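Local coordinates for beta-glucosidase (Saccharopolyspora erythraea D, PDB 5M6G), which probably hydrolyses terminal, non-reducing beta-D-glucosyl residues with release of beta-D-glucose, as a family 3 glycoside hydrolase, at residues N136-T141 against D458-T463; A140-H145 against N443-W448; A166-A171 against P394-A399; N437-G442 against I465-R470. All coordinates share one frame; numbering follows the deposited sequence.

Interaction 1. Residues N136-T141 against D458-T463; sequences NVHGAT and DITEGT. With MG (magnesium ion), chain G.
G139 meets T460 through one nearly straight hydrogen bond: G139 N donates to T460 OG1 at 3.0 Å, with an N-H...O angle of 167°. T460 turns that hydroxyl inward by setting OG1 anti to its backbone N (chi1 -170°). The H138 ring lies over the same threonine, with T460 OG1 above one face, displaced toward the rim. At the ring's edge, H138 CD2 comes to 3.3 Å from I459 O, while E461 CG approaches the ring obliquely. The end of the E461 side chain comes in beside the turn, OE1 lying 3.7 Å from G139 CA. At phi 89° a CB on G139 would press on H138 O and come close to E461 OE1, so glycine suits this third position of the type II beta turn V137-A140. The turn lies in the loop between strand 125-128 and helix 146-152 of the N-terminal TIM-barrel-clan domain, and 458-463 belongs to the C-terminal domain, making this an interdomain contact. Two waters knit the seam. Water 1 takes a bond from T460 OG1 at 2.7 Å and gives its protons to V137 O and A140 O; water 3 has three acceptors, A140 O, T460 OG1 and E461 O, for its two protons. Water 2 sits in the plane of the H138 ring, 2.7 Å from NE2, and donates to D458 O. Farther out, N99 OD1 accepts from H138 N and R402 NH1 donates to E461 O. Beyond the seam, G462 O binds a magnesium ion at 2.2 Å; five waters share the metal, and water 4 also donates to D458 OD2.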
loop_
_atom_site.group_PDB
_atom_site.type_symbol
_atom_site.label_atom_id
_atom_site.label_comp_id
_atom_site.label_asym_id
_atom_site.label_seq_id
_atom_site.Cartn_x
_atom_site.Cartn_y
_atom_site.Cartn_z
ATOM N N ASN A 136 -3.801 -1.049 -9.696
ATOM C CA ASN A 136 -3.343 -1.536 -10.995
ATOM C C ASN A 136 -4.379 -1.355 -12.098
ATOM O O ASN A 136 -4.039 -1.498 -13.276
ATOM C CB ASN A 136 -2.977 -3.024 -10.918
ATOM C CG ASN A 136 -1.711 -3.265 -10.146
ATOM O OD1 ASN A 136 -0.654 -2.692 -10.450
ATOM N ND2 ASN A 136 -1.806 -4.098 -9.117
ATOM N N VAL A 137 -5.625 -1.061 -11.752
ATOM C CA VAL A 137 -6.732 -1.092 -12.705
ATOM C C VAL A 137 -6.985 0.325 -13.216
ATOM O O VAL A 137 -7.244 1.247 -12.435
ATOM C CB VAL A 137 -8.001 -1.679 -12.073
ATOM C CG1 VAL A 137 -9.163 -1.543 -13.039
ATOM C CG2 VAL A 137 -7.786 -3.159 -11.688
ATOM N N HIS A 138 -6.926 0.495 -14.529
ATOM C CA HIS A 138 -7.218 1.798 -15.106
ATOM C C HIS A 138 -8.678 2.174 -14.862
ATOM O O HIS A 138 -9.590 1.376 -15.100
ATOM C CB HIS A 138 -6.905 1.793 -16.599
ATOM C CG HIS A 138 -7.062 3.135 -17.232
ATOM N ND1 HIS A 138 -8.275 3.605 -17.689
ATOM C CD2 HIS A 138 -6.169 4.132 -17.436
ATOM C CE1 HIS A 138 -8.116 4.827 -18.165
ATOM N NE2 HIS A 138 -6.847 5.166 -18.027
ATOM N N GLY A 139 -8.899 3.388 -14.367
ATOM C CA GLY A 139 -10.238 3.847 -14.065
ATOM C C GLY A 139 -10.729 3.523 -12.672
ATOM O O GLY A 139 -11.834 3.942 -12.311
ATOM N N ALA A 140 -9.954 2.784 -11.882
ATOM C CA ALA A 140 -10.278 2.575 -10.482
ATOM C C ALA A 140 -9.961 3.828 -9.676
ATOM O O ALA A 140 -9.059 4.595 -10.019
ATOM C CB ALA A 140 -9.491 1.389 -9.922
ATOM N N THR A 141 -10.708 4.021 -8.593
ATOM C CA THR A 141 -10.478 5.143 -7.689
ATOM C C THR A 141 -9.100 5.036 -7.049
ATOM O O THR A 141 -8.730 3.974 -6.544
ATOM C CB THR A 141 -11.547 5.149 -6.595
ATOM O OG1 THR A 141 -12.846 5.004 -7.183
ATOM C CG2 THR A 141 -11.491 6.434 -5.790
ATOM N N ASP A 458 -0.949 11.708 -17.509
ATOM C CA ASP A 458 -2.374 11.435 -17.328
ATOM C C ASP A 458 -2.612 9.928 -17.417
ATOM O O ASP A 458 -3.148 9.400 -18.389
ATOM C CB ASP A 458 -3.192 12.194 -18.366
ATOM C CG ASP A 458 -4.622 12.393 -17.936
ATOM O OD1 ASP A 458 -5.031 11.743 -16.960
ATOM O OD2 ASP A 458 -5.343 13.198 -18.566
ATOM N N ILE A 459 -2.211 9.228 -16.350
ATOM C CA ILE A 459 -2.153 7.770 -16.403
ATOM C C ILE A 459 -3.449 7.083 -16.004
ATOM O O ILE A 459 -3.586 5.870 -16.230
ATOM C CB ILE A 459 -1.008 7.245 -15.518
ATOM C CG1 ILE A 459 -1.244 7.616 -14.051
ATOM C CG2 ILE A 459 0.314 7.810 -15.998
ATOM C CD1 ILE A 459 -0.153 7.004 -13.094
ATOM N N THR A 460 -4.396 7.796 -15.404
ATOM C CA THR A 460 -5.694 7.205 -15.098
ATOM C C THR A 460 -6.686 8.334 -14.877
ATOM O O THR A 460 -6.325 9.515 -14.883
ATOM C CB THR A 460 -5.632 6.268 -13.877
ATOM O OG1 THR A 460 -6.864 5.542 -13.759
ATOM C CG2 THR A 460 -5.380 7.064 -12.588
ATOM N N GLU A 461 -7.948 7.960 -14.682
ATOM C CA GLU A 461 -9.005 8.959 -14.601
ATOM C C GLU A 461 -8.954 9.683 -13.264
ATOM O O GLU A 461 -8.825 9.061 -12.203
ATOM C CB GLU A 461 -10.372 8.315 -14.821
ATOM C CG GLU A 461 -10.496 7.677 -16.196
ATOM C CD GLU A 461 -11.808 6.935 -16.412
ATOM O OE1 GLU A 461 -12.404 6.462 -15.420
ATOM O OE2 GLU A 461 -12.239 6.813 -17.581
ATOM N N GLY A 462 -9.033 11.006 -13.321
ATOM C CA GLY A 462 -9.010 11.795 -12.114
ATOM C C GLY A 462 -8.966 13.269 -12.461
ATOM O O GLY A 462 -9.182 13.668 -13.609
ATOM N N THR A 463 -8.718 14.061 -11.436
ATOM C CA THR A 463 -8.686 15.513 -11.537
ATOM C C THR A 463 -7.365 16.008 -10.967
ATOM O O THR A 463 -7.015 15.650 -9.838
ATOM C CB THR A 463 -9.854 16.135 -10.763
ATOM O OG1 THR A 463 -11.101 15.663 -11.304
ATOM C CG2 THR A 463 -9.779 17.664 -10.814
HETATM MG MG MG G . -8.518 13.648 -15.666
HETATM O O HOH W 1 -6.766 3.932 -11.621
HETATM O O HOH W 2 -5.865 7.673 -18.581
HETATM O O HOH W 3 -9.301 6.304 -12.100
HETATM O O HOH W 4 -7.849 13.691 -17.708
HETATM O O HOH W 5 -9.940 11.969 -15.998
HETATM O O HOH W 6 -6.902 11.972 -15.567
HETATM O O HOH W 7 -10.082 15.011 -15.922
HETATM O O HOH W 8 -7.113 15.063 -15.274
#

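Interaction 2. Residues A140-H145 against N443-W448; sequences ATIYPH and NQSGGW. With SOR (sorbitol), chain L.
W448 lines the sorbitol pocket, and this contact ties the chain leading into that tryptophan to the loop before helix 146-152. H145 carries it. Its ring points edge-on at the 445-448 backbone, and NE2 donates to G447 O at 2.8 Å. The acceptor lies almost in the ring plane, 6° out of it, but the bond is bent at hydrogen (143°) and NE2 is tilted from the carbonyl plane of G447. Beside it, H145 CD2 comes to 3.2 Å from S445 O, which lies oblique to the ring, while CE1 rests 4.3 Å from W448 CB. The bond to G447 O implies that NE2 carries a proton. I142 adds a van der Waals touch: its CG2 methyl, anti to the backbone N, lies 4.0 Å from S445 OG, whose hydroxyl is bonded within its own helix to I441 O. G446 ends helix 441-445 with a positive phi of 71°; a CB there would point at the H145 ring. From this turn the W448 indole swings away from the 140-145 loop, and the rim of its six-membered ring meets the ligand, CH2 lying 3.5 Å from sorbitol C4. D129 and E505 touch the same indole, and D129, R192, K231, H232 and D310 hydrogen-bond the sorbitol. H132 NE2 donates to W448 O. H145 itself is the N-cap residue of helix 146-152. A pocket lined by residues of both the N-terminal TIM-barrel-clan domain and the C-terminal domain is characteristic of two-domain family 3 glycoside hydrolases.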
loop_
_atom_site.group_PDB
_atom_site.type_symbol
_atom_site.label_atom_id
_atom_site.label_comp_id
_atom_site.label_asym_id
_atom_site.label_seq_id
_atom_site.Cartn_x
_atom_site.Cartn_y
_atom_site.Cartn_z
ATOM N N ALA A 140 -9.954 2.784 -11.882
ATOM C CA ALA A 140 -10.278 2.575 -10.482
ATOM C C ALA A 140 -9.961 3.828 -9.676
ATOM O O ALA A 140 -9.059 4.595 -10.019
ATOM C CB ALA A 140 -9.491 1.389 -9.922
ATOM N N THR A 141 -10.708 4.021 -8.593
ATOM C CA THR A 141 -10.478 5.143 -7.689
ATOM C C THR A 141 -9.100 5.036 -7.049
ATOM O O THR A 141 -8.730 3.974 -6.544
ATOM C CB THR A 141 -11.547 5.149 -6.595
ATOM O OG1 THR A 141 -12.846 5.004 -7.183
ATOM C CG2 THR A 141 -11.491 6.434 -5.790
ATOM N N ILE A 142 -8.346 6.134 -7.047
ATOM C CA ILE A 142 -7.018 6.153 -6.435
ATOM C C ILE A 142 -7.076 7.031 -5.189
ATOM O O ILE A 142 -7.250 8.254 -5.277
ATOM C CB ILE A 142 -5.937 6.630 -7.412
ATOM C CG1 ILE A 142 -5.911 5.735 -8.669
ATOM C CG2 ILE A 142 -4.567 6.665 -6.713
ATOM C CD1 ILE A 142 -5.623 4.264 -8.384
ATOM N N TYR A 143 -6.924 6.402 -4.026
ATOM C CA TYR A 143 -7.012 7.049 -2.727
ATOM C C TYR A 143 -5.658 7.617 -2.331
ATOM O O TYR A 143 -4.626 7.229 -2.892
ATOM C CB TYR A 143 -7.518 6.044 -1.678
ATOM C CG TYR A 143 -8.943 5.609 -1.965
ATOM C CD1 TYR A 143 -10.026 6.402 -1.579
ATOM C CD2 TYR A 143 -9.203 4.439 -2.663
ATOM C CE1 TYR A 143 -11.334 6.025 -1.874
ATOM C CE2 TYR A 143 -10.502 4.044 -2.953
ATOM C CZ TYR A 143 -11.561 4.844 -2.566
ATOM O OH TYR A 143 -12.848 4.458 -2.861
ATOM N N PRO A 144 -5.626 8.574 -1.402
ATOM C CA PRO A 144 -4.335 9.035 -0.878
ATOM C C PRO A 144 -3.519 7.862 -0.355
ATOM O O PRO A 144 -4.063 6.894 0.186
ATOM C CB PRO A 144 -4.731 9.991 0.253
ATOM C CG PRO A 144 -6.088 10.511 -0.156
ATOM C CD PRO A 144 -6.758 9.309 -0.808
ATOM N N HIS A 145 -2.206 7.939 -0.541
ATOM C CA HIS A 145 -1.357 6.926 0.065
ATOM C C HIS A 145 -1.414 7.028 1.591
ATOM O O HIS A 145 -1.894 8.015 2.170
ATOM C CB HIS A 145 0.082 7.046 -0.435
ATOM C CG HIS A 145 0.355 6.275 -1.693
ATOM N ND1 HIS A 145 0.191 4.906 -1.784
ATOM C CD2 HIS A 145 0.773 6.685 -2.915
ATOM C CE1 HIS A 145 0.517 4.504 -3.000
ATOM N NE2 HIS A 145 0.865 5.568 -3.711
ATOM N N ASN A 443 1.953 12.124 -11.030
ATOM C CA ASN A 443 2.782 12.652 -9.946
ATOM C C ASN A 443 1.983 12.781 -8.653
ATOM O O ASN A 443 2.492 12.483 -7.566
ATOM C CB ASN A 443 3.392 14.004 -10.325
ATOM C CG ASN A 443 4.457 13.895 -11.409
ATOM O OD1 ASN A 443 4.916 12.800 -11.744
ATOM N ND2 ASN A 443 4.847 15.046 -11.970
ATOM N N GLN A 444 0.727 13.226 -8.745
ATOM C CA GLN A 444 -0.062 13.376 -7.528
ATOM C C GLN A 444 -0.489 12.026 -6.969
ATOM O O GLN A 444 -0.871 11.944 -5.803
ATOM C CB GLN A 444 -1.283 14.269 -7.781
ATOM C CG GLN A 444 -2.462 13.587 -8.494
ATOM C CD GLN A 444 -3.564 14.569 -8.871
ATOM O OE1 GLN A 444 -3.286 15.707 -9.262
ATOM N NE2 GLN A 444 -4.822 14.128 -8.770
ATOM N N SER A 445 -0.403 10.967 -7.765
ATOM C CA SER A 445 -0.722 9.633 -7.278
ATOM C C SER A 445 0.489 8.917 -6.707
ATOM O O SER A 445 0.339 8.109 -5.781
ATOM C CB SER A 445 -1.331 8.808 -8.409
ATOM O OG SER A 445 -2.549 9.397 -8.829
ATOM N N GLY A 446 1.677 9.182 -7.248
ATOM C CA GLY A 446 2.878 8.521 -6.749
ATOM C C GLY A 446 2.911 7.039 -7.119
ATOM O O GLY A 446 2.199 6.565 -8.014
ATOM N N GLY A 447 3.756 6.306 -6.400
ATOM C CA GLY A 447 4.013 4.911 -6.716
ATOM C C GLY A 447 2.772 4.046 -6.620
ATOM O O GLY A 447 1.741 4.422 -6.063
ATOM N N TRP A 448 2.889 2.842 -7.188
ATOM C CA TRP A 448 1.809 1.857 -7.149
ATOM C C TRP A 448 0.532 2.433 -7.758
ATOM O O TRP A 448 -0.544 2.392 -7.164
ATOM C CB TRP A 448 1.552 1.384 -5.716
ATOM C CG TRP A 448 2.687 0.633 -5.072
ATOM C CD1 TRP A 448 3.557 1.106 -4.129
ATOM C CD2 TRP A 448 3.046 -0.733 -5.298
ATOM N NE1 TRP A 448 4.450 0.122 -3.768
ATOM C CE2 TRP A 448 4.155 -1.019 -4.469
ATOM C CE3 TRP A 448 2.545 -1.745 -6.129
ATOM C CZ2 TRP A 448 4.770 -2.276 -4.446
ATOM C CZ3 TRP A 448 3.155 -2.994 -6.100
ATOM C CH2 TRP A 448 4.256 -3.245 -5.266
HETATM C C1 SOR L . 5.046 -5.711 -1.097
HETATM C C2 SOR L . 4.247 -6.021 -2.351
HETATM C C3 SOR L . 5.162 -6.702 -3.363
HETATM C C4 SOR L . 4.531 -6.717 -4.753
HETATM C C5 SOR L . 5.561 -6.855 -5.877
HETATM C C6 SOR L . 4.878 -6.498 -7.194
HETATM O O1 SOR L . 4.457 -4.652 -0.383
HETATM O O2 SOR L . 3.158 -6.868 -2.026
HETATM O O3 SOR L . 5.395 -8.018 -2.933
HETATM O O4 SOR L . 3.593 -7.771 -4.839
HETATM O O5 SOR L . 6.696 -6.023 -5.668
HETATM O O6 SOR L . 5.838 -6.218 -8.190
#

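Interaction 3. Residues A166-A171 against P394-A399; sequences AEEVAA and PTVGSA. With MG (magnesium ion), chain E.
The E168 side chain of helix 155-170 ends on the turn at 395-398, meeting it atom by atom. CB lies 4.1 Å from V396 CG2. CG, anti to the carbonyl carbon (chi1 -59°), passes over V396 CA, and the extended chain then carries CD to 3.4 Å from G397 N. There the carboxylate accepts a hydrogen bond: G397 N donates to OE2 at 3.1 Å, approaching from above the carboxylate plane, and more weakly to OE1. OE2 also accepts from H401 ND1 and T141 OG1. T395 O stands 3.2 Å from OE2, acceptor beside acceptor; S398 N, which closes the type II beta turn from T395 to S398, and S398 OG both donate to T395 O. An alanine at E168 is likely to leave G397 N, H401 ND1 and T141 OG1 without their common acceptor and the H401 ring held by the metal at NE2 but no longer fixed at ND1. Nearby, A171 CB packs on V396 CG2 at 3.8 Å. E167 turns its carboxylate to a magnesium ion, which OE1 binds at 1.9 Å with four waters and H401 NE2. H401 is thus held by a carboxylate at each ring nitrogen, through the metal from E167 and directly from E168, a second-shell residue of the magnesium site; its negative charge would probably polarise the imidazole and strengthen NE2 as an electron donor to magnesium.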
loop_
_atom_site.group_PDB
_atom_site.type_symbol
_atom_site.label_atom_id
_atom_site.label_comp_id
_atom_site.label_asym_id
_atom_site.label_seq_id
_atom_site.Cartn_x
_atom_site.Cartn_y
_atom_site.Cartn_z
ATOM N N ALA A 166 -12.369 -2.642 -1.361
ATOM C CA ALA A 166 -12.746 -4.049 -1.459
ATOM C C ALA A 166 -13.825 -4.253 -2.521
ATOM O O ALA A 166 -13.787 -5.232 -3.275
ATOM C CB ALA A 166 -13.212 -4.559 -0.096
ATOM N N GLU A 167 -14.780 -3.321 -2.612
ATOM C CA GLU A 167 -15.794 -3.423 -3.657
ATOM C C GLU A 167 -15.168 -3.397 -5.039
ATOM O O GLU A 167 -15.547 -4.191 -5.911
ATOM C CB GLU A 167 -16.812 -2.298 -3.527
ATOM C CG GLU A 167 -17.907 -2.566 -2.532
ATOM C CD GLU A 167 -18.951 -1.479 -2.566
ATOM O OE1 GLU A 167 -18.561 -0.295 -2.671
ATOM O OE2 GLU A 167 -20.151 -1.805 -2.517
ATOM N N GLU A 168 -14.204 -2.490 -5.266
ATOM C CA GLU A 168 -13.640 -2.369 -6.606
ATOM C C GLU A 168 -12.758 -3.562 -6.941
ATOM O O GLU A 168 -12.668 -3.956 -8.111
ATOM C CB GLU A 168 -12.882 -1.041 -6.741
ATOM C CG GLU A 168 -13.801 0.136 -6.474
ATOM C CD GLU A 168 -13.287 1.457 -7.028
ATOM O OE1 GLU A 168 -12.268 1.468 -7.747
ATOM O OE2 GLU A 168 -13.926 2.481 -6.743
ATOM N N VAL A 169 -12.125 -4.154 -5.927
ATOM C CA VAL A 169 -11.330 -5.360 -6.136
ATOM C C VAL A 169 -12.245 -6.550 -6.394
ATOM O O VAL A 169 -12.029 -7.330 -7.326
ATOM C CB VAL A 169 -10.394 -5.595 -4.931
ATOM C CG1 VAL A 169 -9.736 -6.988 -5.000
ATOM C CG2 VAL A 169 -9.343 -4.498 -4.872
ATOM N N ALA A 170 -13.294 -6.693 -5.586
ATOM C CA ALA A 170 -14.188 -7.837 -5.737
ATOM C C ALA A 170 -14.908 -7.808 -7.079
ATOM O O ALA A 170 -15.274 -8.865 -7.608
ATOM C CB ALA A 170 -15.195 -7.877 -4.587
ATOM N N ALA A 171 -15.100 -6.610 -7.645
ATOM C CA ALA A 171 -15.673 -6.479 -8.980
ATOM C C ALA A 171 -14.825 -7.190 -10.023
ATOM O O ALA A 171 -15.355 -7.673 -11.029
ATOM C CB ALA A 171 -15.815 -5.000 -9.348
ATOM N N PRO A 394 -19.950 -1.585 -11.751
ATOM C CA PRO A 394 -20.316 -0.155 -11.793
ATOM C C PRO A 394 -19.765 0.662 -10.635
ATOM O O PRO A 394 -19.744 1.898 -10.732
ATOM C CB PRO A 394 -21.853 -0.182 -11.779
ATOM C CG PRO A 394 -22.206 -1.504 -12.348
ATOM C CD PRO A 394 -21.148 -2.441 -11.824
ATOM N N THR A 395 -19.316 0.034 -9.544
ATOM C CA THR A 395 -18.753 0.824 -8.453
ATOM C C THR A 395 -17.344 1.298 -8.745
ATOM O O THR A 395 -16.855 2.183 -8.039
ATOM C CB THR A 395 -18.733 0.041 -7.131
ATOM O OG1 THR A 395 -17.709 -0.961 -7.172
ATOM C CG2 THR A 395 -20.079 -0.617 -6.867
ATOM N N VAL A 396 -16.682 0.721 -9.748
ATOM C CA VAL A 396 -15.260 0.970 -9.973
ATOM C C VAL A 396 -15.084 2.385 -10.510
ATOM O O VAL A 396 -15.547 2.709 -11.609
ATOM C CB VAL A 396 -14.664 -0.066 -10.937
ATOM C CG1 VAL A 396 -13.190 0.265 -11.217
ATOM C CG2 VAL A 396 -14.810 -1.492 -10.372
ATOM N N GLY A 397 -14.398 3.231 -9.740
ATOM C CA GLY A 397 -14.293 4.630 -10.107
ATOM C C GLY A 397 -15.586 5.409 -10.019
ATOM O O GLY A 397 -15.668 6.518 -10.561
ATOM N N SER A 398 -16.593 4.871 -9.335
ATOM C CA SER A 398 -17.896 5.511 -9.240
ATOM C C SER A 398 -17.797 6.855 -8.520
ATOM O O SER A 398 -16.860 7.119 -7.764
ATOM C CB SER A 398 -18.864 4.610 -8.484
ATOM O OG SER A 398 -18.385 4.425 -7.154
ATOM N N ALA A 399 -18.815 7.695 -8.734
ATOM C CA ALA A 399 -18.827 9.023 -8.126
ATOM C C ALA A 399 -18.798 8.946 -6.602
ATOM O O ALA A 399 -18.124 9.751 -5.950
ATOM C CB ALA A 399 -20.053 9.813 -8.601
HETATM MG MG MG E . -19.315 1.490 -2.498
HETATM O O HOH W 9 -21.002 0.792 -1.099
HETATM O O HOH W 10 -20.556 1.646 -3.977
HETATM O O HOH W 11 -19.689 3.393 -1.640
HETATM O O HOH W 12 -18.111 1.527 -0.621
#

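Interaction 4. Residues N437-G442 against I465-R470; sequences NADDIG and ILEGIR
A438 and D439 run past the first turn of helix 465-472, where the backbones come within 5.2 Å between D439 CA and L466 CA. L466 N donates to A438 O at 2.7 Å, nearly along the C=O axis, though bent at the hydrogen (139°). An amide of the helix's first turn is thereby satisfied from outside the helix. The same carbonyl is covered by carbon, with L466 CB and I465 CB beside it, and I465 CD1 reaches 3.9 Å from N437 O. Water 13 donates to N437 O and accepts from D440 N. Leucine and aspartate cross obliquely: L466 CD2 lies 3.7 Å from D439 CG. D439 CG is anti to the backbone N (chi1 -170°), which carries the carboxylate out over that methyl to T464 OG1, the hydroxyl that OD1 binds. Water 14 donates both to D439 OD1 and to E467 OE2, bridging like charges 4.6 Å apart, and water 15 links D439 OD2 to R470 NH1. E467 OE1 accepts from T464 N. With an alanine at D439, T464 OG1 would probably lose its acceptor and both waters their link to this loop, opening a gap over L466 CD2. Inside, A438, I465, L466 and I469 pack on strands 431-434, 478-480 and 493-499. Helices laid against such a largely parallel sheet are typical of the alpha/beta sandwich C-terminal domain of family 3 glycoside hydrolases.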
loop_
_atom_site.group_PDB
_atom_site.type_symbol
_atom_site.label_atom_id
_atom_site.label_comp_id
_atom_site.label_asym_id
_atom_site.label_seq_id
_atom_site.Cartn_x
_atom_site.Cartn_y
_atom_site.Cartn_z
ATOM N N ASN A 437 4.255 19.346 -10.084
ATOM C CA ASN A 437 3.206 18.518 -9.506
ATOM C C ASN A 437 1.840 19.193 -9.534
ATOM O O ASN A 437 0.902 18.684 -8.921
ATOM C CB ASN A 437 3.592 18.111 -8.078
ATOM C CG ASN A 437 4.691 17.069 -8.069
ATOM O OD1 ASN A 437 4.981 16.487 -9.108
ATOM N ND2 ASN A 437 5.301 16.816 -6.901
ATOM N N ALA A 438 1.699 20.313 -10.254
ATOM C CA ALA A 438 0.441 21.057 -10.261
ATOM C C ALA A 438 -0.627 20.426 -11.150
ATOM O O ALA A 438 -1.826 20.580 -10.876
ATOM C CB ALA A 438 0.682 22.504 -10.720
ATOM N N ASP A 439 -0.223 19.763 -12.232
ATOM C CA ASP A 439 -1.143 19.351 -13.286
ATOM C C ASP A 439 -0.747 17.964 -13.784
ATOM O O ASP A 439 -0.511 17.737 -14.967
ATOM C CB ASP A 439 -1.134 20.358 -14.441
ATOM C CG ASP A 439 -2.249 20.113 -15.450
ATOM O OD1 ASP A 439 -3.332 19.649 -15.047
ATOM O OD2 ASP A 439 -2.051 20.405 -16.652
ATOM N N ASP A 440 -0.675 16.995 -12.871
ATOM C CA ASP A 440 -0.118 15.698 -13.253
ATOM C C ASP A 440 -0.754 14.625 -12.376
ATOM O O ASP A 440 -0.404 14.494 -11.201
ATOM C CB ASP A 440 1.399 15.706 -13.130
ATOM C CG ASP A 440 2.052 14.560 -13.882
ATOM O OD1 ASP A 440 1.880 13.393 -13.471
ATOM O OD2 ASP A 440 2.747 14.829 -14.884
ATOM N N ILE A 441 -1.684 13.867 -12.965
ATOM C CA ILE A 441 -2.367 12.795 -12.245
ATOM C C ILE A 441 -1.357 11.811 -11.680
ATOM O O ILE A 441 -1.448 11.390 -10.518
ATOM C CB ILE A 441 -3.368 12.091 -13.179
ATOM C CG1 ILE A 441 -4.488 13.052 -13.581
ATOM C CG2 ILE A 441 -3.901 10.823 -12.534
ATOM C CD1 ILE A 441 -5.425 13.399 -12.444
ATOM N N GLY A 442 -0.381 11.419 -12.497
ATOM C CA GLY A 442 0.557 10.398 -12.053
ATOM C C GLY A 442 1.463 10.884 -10.934
ATOM O O GLY A 442 1.731 10.150 -9.982
ATOM N N ILE A 465 -4.530 18.824 -9.534
ATOM C CA ILE A 465 -4.617 19.904 -8.559
ATOM C C ILE A 465 -4.928 21.224 -9.259
ATOM O O ILE A 465 -5.742 22.021 -8.777
ATOM C CB ILE A 465 -3.313 19.968 -7.735
ATOM C CG1 ILE A 465 -3.180 18.684 -6.894
ATOM C CG2 ILE A 465 -3.284 21.218 -6.876
ATOM C CD1 ILE A 465 -1.844 18.506 -6.178
ATOM N N LEU A 466 -4.306 21.455 -10.419
ATOM C CA LEU A 466 -4.579 22.657 -11.210
ATOM C C LEU A 466 -6.029 22.705 -11.675
ATOM O O LEU A 466 -6.653 23.775 -11.702
ATOM C CB LEU A 466 -3.642 22.710 -12.416
ATOM C CG LEU A 466 -3.975 23.794 -13.462
ATOM C CD1 LEU A 466 -3.759 25.203 -12.875
ATOM C CD2 LEU A 466 -3.168 23.594 -14.738
ATOM N N GLU A 467 -6.585 21.556 -12.054
ATOM C CA GLU A 467 -7.979 21.539 -12.475
ATOM C C GLU A 467 -8.905 21.835 -11.305
ATOM O O GLU A 467 -9.908 22.546 -11.460
ATOM C CB GLU A 467 -8.307 20.194 -13.121
ATOM C CG GLU A 467 -7.600 19.999 -14.459
ATOM C CD GLU A 467 -7.747 18.589 -14.993
ATOM O OE1 GLU A 467 -8.031 17.674 -14.188
ATOM O OE2 GLU A 467 -7.589 18.404 -16.220
ATOM N N GLY A 468 -8.570 21.322 -10.121
ATOM C CA GLY A 468 -9.327 21.680 -8.934
ATOM C C GLY A 468 -9.228 23.159 -8.602
ATOM O O GLY A 468 -10.207 23.772 -8.178
ATOM N N ILE A 469 -8.045 23.750 -8.790
ATOM C CA ILE A 469 -7.893 25.188 -8.541
ATOM C C ILE A 469 -8.745 25.990 -9.518
ATOM O O ILE A 469 -9.441 26.937 -9.129
ATOM C CB ILE A 469 -6.412 25.599 -8.616
ATOM C CG1 ILE A 469 -5.629 24.978 -7.455
ATOM C CG2 ILE A 469 -6.263 27.131 -8.583
ATOM C CD1 ILE A 469 -4.120 25.033 -7.630
ATOM N N ARG A 470 -8.703 25.624 -10.802
ATOM C CA ARG A 470 -9.519 26.333 -11.786
ATOM C C ARG A 470 -10.996 26.282 -11.415
ATOM O O ARG A 470 -11.708 27.288 -11.529
ATOM C CB ARG A 470 -9.297 25.748 -13.183
ATOM C CG ARG A 470 -7.897 25.982 -13.781
ATOM C CD ARG A 470 -7.823 25.414 -15.206
ATOM N NE ARG A 470 -6.593 25.759 -15.923
ATOM C CZ ARG A 470 -5.798 24.877 -16.522
ATOM N NH1 ARG A 470 -6.093 23.572 -16.506
ATOM N NH2 ARG A 470 -4.703 25.294 -17.144
HETATM O O HOH W 13 -1.376 17.545 -10.246
HETATM O O HOH W 14 -4.733 18.162 -16.911
HETATM O O HOH W 15 -4.260 21.618 -17.947
#

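In the fold
Interactions 1 and 2 start from the loop after strand 125-128, sharing A140 and T141, and join it to the C-terminal domain at centres 9 Å apart; T463 O and Q444 NE2, 2.9 Å apart, probably hydrogen-bond between their C-terminal-domain segments. Interaction 3 backs the same loop from helix 155-170: T141 OG1 lies 2.8 Å from E168 OE2, and A140 packs on V396. Interaction 4 lies wholly within the C-terminal domain, farther from the centre of the chain, sharing helix 441-445 with interaction 2 and pressing I441 against 458-463 of interaction 1; it does not touch interaction 3, centred 24 Å away. Interaction 2 reaches the sorbitol pocket, through W448, while magnesium ions mark interactions 1 and 3.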